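Local structure of multisubunit Na+/H+ antiporter, A subunit (Anoxybacillus flavithermus, 6Z16) at residues I668-G680 and F713-Q727. The protein forms the large membrane-embedded A subunit of a multisubunit antiporter that probably exchanges sodium ions for protons across the cell membrane. Numbering follows the deposited sequence.
Sequences IAKSRLTAIVSLG and FLLCFYHLPKFTQKQ. With PTY (phosphatidylethanolamine), chain Q.
Leu673 lies over one face of the Phe717 ring, its CG 3.8 Å from the ring centroid and 21° off the normal, a CH-pi contact displaced toward the rim. Phe717 reaches it because CG stands anti to the backbone N (chi1 179°), which carries the ring across to the neighbouring helix; Arg672 CB approaches obliquely, 3.7 Å from Phe717 CE1, and Ile676 CD1 rests on Phe717 CB. With an alanine here, Leu673 would probably lose the ring face it lies on and Arg672 CB its neighbour, opening a gap between the helices, though Ile676 CD1 would keep its touch on CB. Farther along the two helices, Ile676 CG2 touches both Phe713 CB and Leu714 CD2, and Leu679 CD2 meets Phe713 CE2 at 3.6 Å. The loop after the turn Phe717-Leu720 folds back over the helix start: Gln727, bent at chi2 (60°), sets OE1 over one face of the Arg672 guanidinium and accepts a weak bond from Arg672 N (3.3 Å). Gln725 OE1 lies near the plane at the guanidinium edge. On the lipid side, His719 NE2 donates a hydrogen bond to phosphatidylethanolamine O11 at 3.2 Å. The contact thus exemplifies an antiparallel helical hairpin, 672-692 with 696-717, in the MbhD-like region; helix 650-667 packs on Thr674 and Ser678.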
loop_
_atom_site.group_PDB
_atom_site.type_symbol
_atom_site.label_atom_id
_atom_site.label_comp_id
_atom_site.label_asym_id
_atom_site.label_seq_id
_atom_site.Cartn_x
_atom_site.Cartn_y
_atom_site.Cartn_z
ATOM N N ILE A 668 -50.011 21.843 -26.755
ATOM C CA ILE A 668 -50.290 22.454 -28.053
ATOM C C ILE A 668 -49.321 21.947 -29.126
ATOM O O ILE A 668 -49.274 22.487 -30.236
ATOM C CB ILE A 668 -50.275 23.992 -27.948
ATOM C CG1 ILE A 668 -50.981 24.432 -26.674
ATOM C CG2 ILE A 668 -51.167 24.648 -28.993
ATOM C CD1 ILE A 668 -50.853 25.909 -26.380
ATOM N N ALA A 669 -48.551 20.907 -28.827
ATOM C CA ALA A 669 -47.613 20.377 -29.806
ATOM C C ALA A 669 -48.349 19.662 -30.927
ATOM O O ALA A 669 -49.281 18.891 -30.688
ATOM C CB ALA A 669 -46.634 19.417 -29.145
ATOM N N LYS A 670 -47.932 19.930 -32.161
ATOM C CA LYS A 670 -48.533 19.251 -33.301
ATOM C C LYS A 670 -48.042 17.816 -33.404
ATOM O O LYS A 670 -48.842 16.891 -33.578
ATOM C CB LYS A 670 -48.244 20.023 -34.590
ATOM C CG LYS A 670 -48.971 21.352 -34.668
ATOM C CD LYS A 670 -48.716 22.071 -35.980
ATOM C CE LYS A 670 -49.474 23.393 -36.025
ATOM N NZ LYS A 670 -49.268 24.135 -37.301
ATOM N N SER A 671 -46.738 17.606 -33.285
ATOM C CA SER A 671 -46.195 16.261 -33.350
ATOM C C SER A 671 -46.088 15.659 -31.951
ATOM O O SER A 671 -46.227 16.340 -30.934
ATOM C CB SER A 671 -44.834 16.258 -34.040
ATOM O OG SER A 671 -44.308 14.946 -34.111
ATOM N N ARG A 672 -45.835 14.354 -31.913
ATOM C CA ARG A 672 -45.781 13.629 -30.651
ATOM C C ARG A 672 -44.386 13.581 -30.045
ATOM O O ARG A 672 -44.267 13.489 -28.817
ATOM C CB ARG A 672 -46.330 12.216 -30.853
ATOM C CG ARG A 672 -47.839 12.199 -30.987
ATOM C CD ARG A 672 -48.402 10.808 -31.131
ATOM N NE ARG A 672 -48.097 10.243 -32.439
ATOM C CZ ARG A 672 -48.877 10.375 -33.505
ATOM N NH1 ARG A 672 -50.010 11.049 -33.413
ATOM N NH2 ARG A 672 -48.527 9.829 -34.660
ATOM N N LEU A 673 -43.333 13.651 -30.873
ATOM C CA LEU A 673 -41.972 13.782 -30.355
ATOM C C LEU A 673 -41.792 15.056 -29.553
ATOM O O LEU A 673 -41.032 15.071 -28.581
ATOM C CB LEU A 673 -40.955 13.771 -31.492
ATOM C CG LEU A 673 -40.625 12.486 -32.233
ATOM C CD1 LEU A 673 -39.748 12.802 -33.420
ATOM C CD2 LEU A 673 -39.916 11.539 -31.306
ATOM N N THR A 674 -42.468 16.131 -29.955
ATOM C CA THR A 674 -42.396 17.386 -29.220
ATOM C C THR A 674 -43.017 17.242 -27.837
ATOM O O THR A 674 -42.472 17.746 -26.848
ATOM C CB THR A 674 -43.091 18.482 -30.021
ATOM O OG1 THR A 674 -42.553 18.508 -31.348
ATOM C CG2 THR A 674 -42.875 19.838 -29.374
ATOM N N ALA A 675 -44.117 16.493 -27.740
ATOM C CA ALA A 675 -44.725 16.229 -26.442
ATOM C C ALA A 675 -43.876 15.288 -25.601
ATOM O O ALA A 675 -43.834 15.433 -24.376
ATOM C CB ALA A 675 -46.126 15.656 -26.629
ATOM N N ILE A 676 -43.171 14.347 -26.237
ATOM C CA ILE A 676 -42.285 13.443 -25.504
ATOM C C ILE A 676 -41.105 14.204 -24.910
ATOM O O ILE A 676 -40.791 14.063 -23.721
ATOM C CB ILE A 676 -41.819 12.292 -26.415
ATOM C CG1 ILE A 676 -42.975 11.347 -26.723
ATOM C CG2 ILE A 676 -40.680 11.520 -25.785
ATOM C CD1 ILE A 676 -42.659 10.345 -27.795
ATOM N N VAL A 677 -40.445 15.038 -25.720
ATOM C CA VAL A 677 -39.306 15.790 -25.208
ATOM C C VAL A 677 -39.750 16.882 -24.246
ATOM O O VAL A 677 -38.996 17.239 -23.334
ATOM C CB VAL A 677 -38.451 16.359 -26.360
ATOM C CG1 VAL A 677 -37.995 15.249 -27.265
ATOM C CG2 VAL A 677 -39.190 17.405 -27.155
ATOM N N SER A 678 -40.986 17.371 -24.360
ATOM C CA SER A 678 -41.468 18.319 -23.367
ATOM C C SER A 678 -41.814 17.635 -22.057
ATOM O O SER A 678 -41.615 18.222 -20.993
ATOM C CB SER A 678 -42.676 19.075 -23.891
ATOM O OG SER A 678 -43.158 19.952 -22.892
ATOM N N LEU A 679 -42.328 16.401 -22.108
ATOM C CA LEU A 679 -42.531 15.625 -20.888
ATOM C C LEU A 679 -41.202 15.298 -20.223
ATOM O O LEU A 679 -41.094 15.308 -18.989
ATOM C CB LEU A 679 -43.305 14.349 -21.212
ATOM C CG LEU A 679 -43.597 13.394 -20.057
ATOM C CD1 LEU A 679 -44.405 14.084 -18.984
ATOM C CD2 LEU A 679 -44.330 12.187 -20.577
ATOM N N GLY A 680 -40.175 15.035 -21.034
ATOM C CA GLY A 680 -38.829 14.899 -20.505
ATOM C C GLY A 680 -38.336 16.155 -19.815
ATOM O O GLY A 680 -37.773 16.086 -18.721
ATOM N N PHE A 713 -40.716 5.945 -23.803
ATOM C CA PHE A 713 -41.619 6.674 -24.697
ATOM C C PHE A 713 -41.097 6.691 -26.128
ATOM O O PHE A 713 -41.874 6.560 -27.079
ATOM C CB PHE A 713 -41.841 8.108 -24.223
ATOM C CG PHE A 713 -42.834 8.243 -23.113
ATOM C CD1 PHE A 713 -44.183 8.130 -23.368
ATOM C CD2 PHE A 713 -42.428 8.553 -21.834
ATOM C CE1 PHE A 713 -45.101 8.270 -22.357
ATOM C CE2 PHE A 713 -43.338 8.692 -20.812
ATOM C CZ PHE A 713 -44.677 8.554 -21.073
ATOM N N LEU A 714 -39.785 6.857 -26.301
ATOM C CA LEU A 714 -39.225 6.854 -27.650
ATOM C C LEU A 714 -39.240 5.465 -28.261
ATOM O O LEU A 714 -39.261 5.333 -29.488
ATOM C CB LEU A 714 -37.804 7.391 -27.633
ATOM C CG LEU A 714 -37.674 8.847 -27.223
ATOM C CD1 LEU A 714 -36.221 9.156 -27.074
ATOM C CD2 LEU A 714 -38.311 9.738 -28.256
ATOM N N LEU A 715 -39.162 4.429 -27.426
ATOM C CA LEU A 715 -39.499 3.081 -27.875
ATOM C C LEU A 715 -40.916 3.025 -28.422
ATOM O O LEU A 715 -41.159 2.483 -29.507
ATOM C CB LEU A 715 -39.350 2.099 -26.718
ATOM C CG LEU A 715 -39.942 0.712 -26.960
ATOM C CD1 LEU A 715 -39.140 -0.105 -27.964
ATOM C CD2 LEU A 715 -40.154 -0.010 -25.644
ATOM N N CYS A 716 -41.866 3.590 -27.677
ATOM C CA CYS A 716 -43.269 3.504 -28.064
ATOM C C CYS A 716 -43.601 4.363 -29.286
ATOM O O CYS A 716 -44.556 4.047 -30.002
ATOM C CB CYS A 716 -44.142 3.895 -26.874
ATOM S SG CYS A 716 -45.902 3.625 -27.076
ATOM N N PHE A 717 -42.829 5.422 -29.553
ATOM C CA PHE A 717 -43.122 6.302 -30.684
ATOM C C PHE A 717 -42.793 5.637 -32.016
ATOM O O PHE A 717 -43.659 5.506 -32.884
ATOM C CB PHE A 717 -42.351 7.620 -30.559
ATOM C CG PHE A 717 -42.582 8.563 -31.714
ATOM C CD1 PHE A 717 -43.736 9.320 -31.785
ATOM C CD2 PHE A 717 -41.654 8.672 -32.745
ATOM C CE1 PHE A 717 -43.957 10.177 -32.852
ATOM C CE2 PHE A 717 -41.876 9.515 -33.818
ATOM C CZ PHE A 717 -43.026 10.270 -33.868
ATOM N N TYR A 718 -41.537 5.228 -32.207
ATOM C CA TYR A 718 -41.039 4.833 -33.523
ATOM C C TYR A 718 -41.606 3.520 -34.042
ATOM O O TYR A 718 -41.218 3.107 -35.139
ATOM C CB TYR A 718 -39.514 4.739 -33.511
ATOM C CG TYR A 718 -38.807 6.072 -33.484
ATOM C CD1 TYR A 718 -38.670 6.822 -34.642
ATOM C CD2 TYR A 718 -38.260 6.571 -32.309
ATOM C CE1 TYR A 718 -38.027 8.038 -34.631
ATOM C CE2 TYR A 718 -37.609 7.787 -32.289
ATOM C CZ TYR A 718 -37.497 8.515 -33.455
ATOM O OH TYR A 718 -36.850 9.729 -33.445
ATOM N N HIS A 719 -42.492 2.849 -33.308
ATOM C CA HIS A 719 -43.190 1.676 -33.816
ATOM C C HIS A 719 -44.675 1.936 -34.030
ATOM O O HIS A 719 -45.464 0.987 -34.054
ATOM C CB HIS A 719 -42.989 0.488 -32.880
ATOM C CG HIS A 719 -41.578 0.000 -32.833
ATOM N ND1 HIS A 719 -40.652 0.493 -31.941
ATOM C CD2 HIS A 719 -40.928 -0.922 -33.580
ATOM C CE1 HIS A 719 -39.495 -0.112 -32.133
ATOM N NE2 HIS A 719 -39.634 -0.974 -33.123
ATOM N N LEU A 720 -45.070 3.200 -34.161
ATOM C CA LEU A 720 -46.418 3.517 -34.606
ATOM C C LEU A 720 -46.613 3.030 -36.038
ATOM O O LEU A 720 -45.671 3.079 -36.839
ATOM C CB LEU A 720 -46.679 5.020 -34.526
ATOM C CG LEU A 720 -46.950 5.599 -33.142
ATOM C CD1 LEU A 720 -46.942 7.104 -33.178
ATOM C CD2 LEU A 720 -48.284 5.106 -32.671
ATOM N N PRO A 721 -47.801 2.531 -36.386
ATOM C CA PRO A 721 -48.026 2.050 -37.756
ATOM C C PRO A 721 -48.049 3.191 -38.761
ATOM O O PRO A 721 -48.600 4.260 -38.502
ATOM C CB PRO A 721 -49.387 1.355 -37.666
ATOM C CG PRO A 721 -50.052 1.980 -36.493
ATOM C CD PRO A 721 -48.967 2.292 -35.517
ATOM N N LYS A 722 -47.429 2.948 -39.918
ATOM C CA LYS A 722 -47.221 4.016 -40.889
ATOM C C LYS A 722 -48.512 4.409 -41.593
ATOM O O LYS A 722 -48.648 5.556 -42.032
ATOM C CB LYS A 722 -46.161 3.599 -41.906
ATOM C CG LYS A 722 -44.764 3.475 -41.317
ATOM C CD LYS A 722 -43.746 3.085 -42.374
ATOM C CE LYS A 722 -42.355 2.938 -41.776
ATOM N NZ LYS A 722 -41.349 2.543 -42.800
ATOM N N PHE A 723 -49.457 3.484 -41.725
ATOM C CA PHE A 723 -50.780 3.860 -42.199
ATOM C C PHE A 723 -51.561 4.502 -41.060
ATOM O O PHE A 723 -51.227 4.327 -39.885
ATOM C CB PHE A 723 -51.524 2.649 -42.774
ATOM C CG PHE A 723 -51.860 1.579 -41.763
ATOM C CD1 PHE A 723 -50.933 0.599 -41.437
ATOM C CD2 PHE A 723 -53.125 1.513 -41.194
ATOM C CE1 PHE A 723 -51.242 -0.393 -40.526
ATOM C CE2 PHE A 723 -53.439 0.521 -40.284
ATOM C CZ PHE A 723 -52.497 -0.434 -39.952
ATOM N N THR A 724 -52.552 5.329 -41.439
ATOM C CA THR A 724 -53.485 6.115 -40.591
ATOM C C THR A 724 -52.782 6.940 -39.493
ATOM O O THR A 724 -53.426 7.419 -38.552
ATOM C CB THR A 724 -54.633 5.251 -40.007
ATOM O OG1 THR A 724 -55.670 6.113 -39.524
ATOM C CG2 THR A 724 -54.229 4.311 -38.846
ATOM N N GLN A 725 -51.482 7.197 -39.639
ATOM C CA GLN A 725 -50.723 7.922 -38.623
ATOM C C GLN A 725 -50.889 9.429 -38.801
ATOM O O GLN A 725 -51.432 10.111 -37.925
ATOM C CB GLN A 725 -49.255 7.483 -38.709
ATOM C CG GLN A 725 -48.310 7.971 -37.625
ATOM C CD GLN A 725 -47.699 9.314 -37.940
ATOM O OE1 GLN A 725 -47.733 10.231 -37.122
ATOM N NE2 GLN A 725 -47.139 9.441 -39.137
ATOM N N LYS A 726 -50.360 9.964 -39.909
ATOM C CA LYS A 726 -50.647 11.276 -40.500
ATOM C C LYS A 726 -50.120 12.477 -39.708
ATOM O O LYS A 726 -50.049 13.582 -40.260
ATOM C CB LYS A 726 -52.157 11.430 -40.728
ATOM C CG LYS A 726 -52.734 10.453 -41.740
ATOM C CD LYS A 726 -54.255 10.533 -41.792
ATOM C CE LYS A 726 -54.726 11.795 -42.482
ATOM N NZ LYS A 726 -54.406 11.780 -43.933
ATOM N N GLN A 727 -49.677 12.247 -38.469
ATOM C CA GLN A 727 -49.083 13.230 -37.551
ATOM C C GLN A 727 -49.930 14.505 -37.425
ATOM O O GLN A 727 -49.556 15.592 -37.870
ATOM C CB GLN A 727 -47.647 13.553 -37.960
ATOM C CG GLN A 727 -46.839 14.166 -36.833
ATOM C CD GLN A 727 -46.748 13.226 -35.649
ATOM O OE1 GLN A 727 -47.416 13.416 -34.633
ATOM N NE2 GLN A 727 -45.933 12.187 -35.784
HETATM C C1 PTY Q . -34.788 -0.462 -30.214
HETATM C C2 PTY Q . -36.369 -5.030 -31.887
HETATM C C3 PTY Q . -37.070 -3.660 -31.788
HETATM O O4 PTY Q . -35.264 0.071 -28.957
HETATM C C5 PTY Q . -35.346 -0.524 -32.653
HETATM C C6 PTY Q . -35.710 0.025 -31.299
HETATM O O7 PTY Q . -35.624 1.487 -31.347
HETATM C C8 PTY Q . -36.633 2.184 -30.800
HETATM O O10 PTY Q . -37.612 1.680 -30.325
HETATM C C11 PTY Q . -36.388 3.661 -30.882
HETATM C C12 PTY Q . -35.248 4.172 -30.011
HETATM C C13 PTY Q . -35.513 4.040 -28.525
HETATM C C14 PTY Q . -34.839 5.118 -27.690
HETATM C C15 PTY Q . -33.326 5.077 -27.713
HETATM C C16 PTY Q . -32.680 6.447 -27.759
HETATM C C17 PTY Q . -33.003 7.360 -26.587
HETATM C C18 PTY Q . -32.345 6.957 -25.283
HETATM C C19 PTY Q . -31.997 8.128 -24.383
HETATM C C20 PTY Q . -33.175 9.020 -24.053
HETATM C C21 PTY Q . -32.827 10.188 -23.149
HETATM C C22 PTY Q . -31.858 11.169 -23.777
HETATM C C30 PTY Q . -34.901 -0.560 -27.839
HETATM C C31 PTY Q . -35.546 0.057 -26.634
HETATM O O30 PTY Q . -34.164 -1.507 -27.816
HETATM C C32 PTY Q . -34.664 0.086 -25.395
HETATM C C33 PTY Q . -33.665 1.225 -25.417
HETATM C C34 PTY Q . -32.870 1.380 -24.135
HETATM C C35 PTY Q . -32.007 2.624 -24.122
HETATM C C36 PTY Q . -31.503 3.019 -22.748
HETATM C C37 PTY Q . -31.059 4.468 -22.689
HETATM C C38 PTY Q . -30.477 4.901 -21.361
HETATM C C39 PTY Q . -31.398 4.694 -20.179
HETATM C C40 PTY Q . -30.978 5.478 -18.949
HETATM C C41 PTY Q . -29.582 5.159 -18.457
HETATM C C42 PTY Q . -29.454 3.752 -17.917
HETATM C C43 PTY Q . -30.304 3.504 -16.696
HETATM C C44 PTY Q . -30.440 2.043 -16.361
HETATM P P1 PTY Q . -36.715 -2.362 -34.119
HETATM O O11 PTY Q . -37.518 -3.315 -33.122
HETATM O O12 PTY Q . -35.325 -2.949 -34.259
HETATM O O13 PTY Q . -37.445 -2.175 -35.393
HETATM O O14 PTY Q . -36.555 -0.962 -33.314
HETATM N N1 PTY Q . -35.071 -4.881 -32.552
#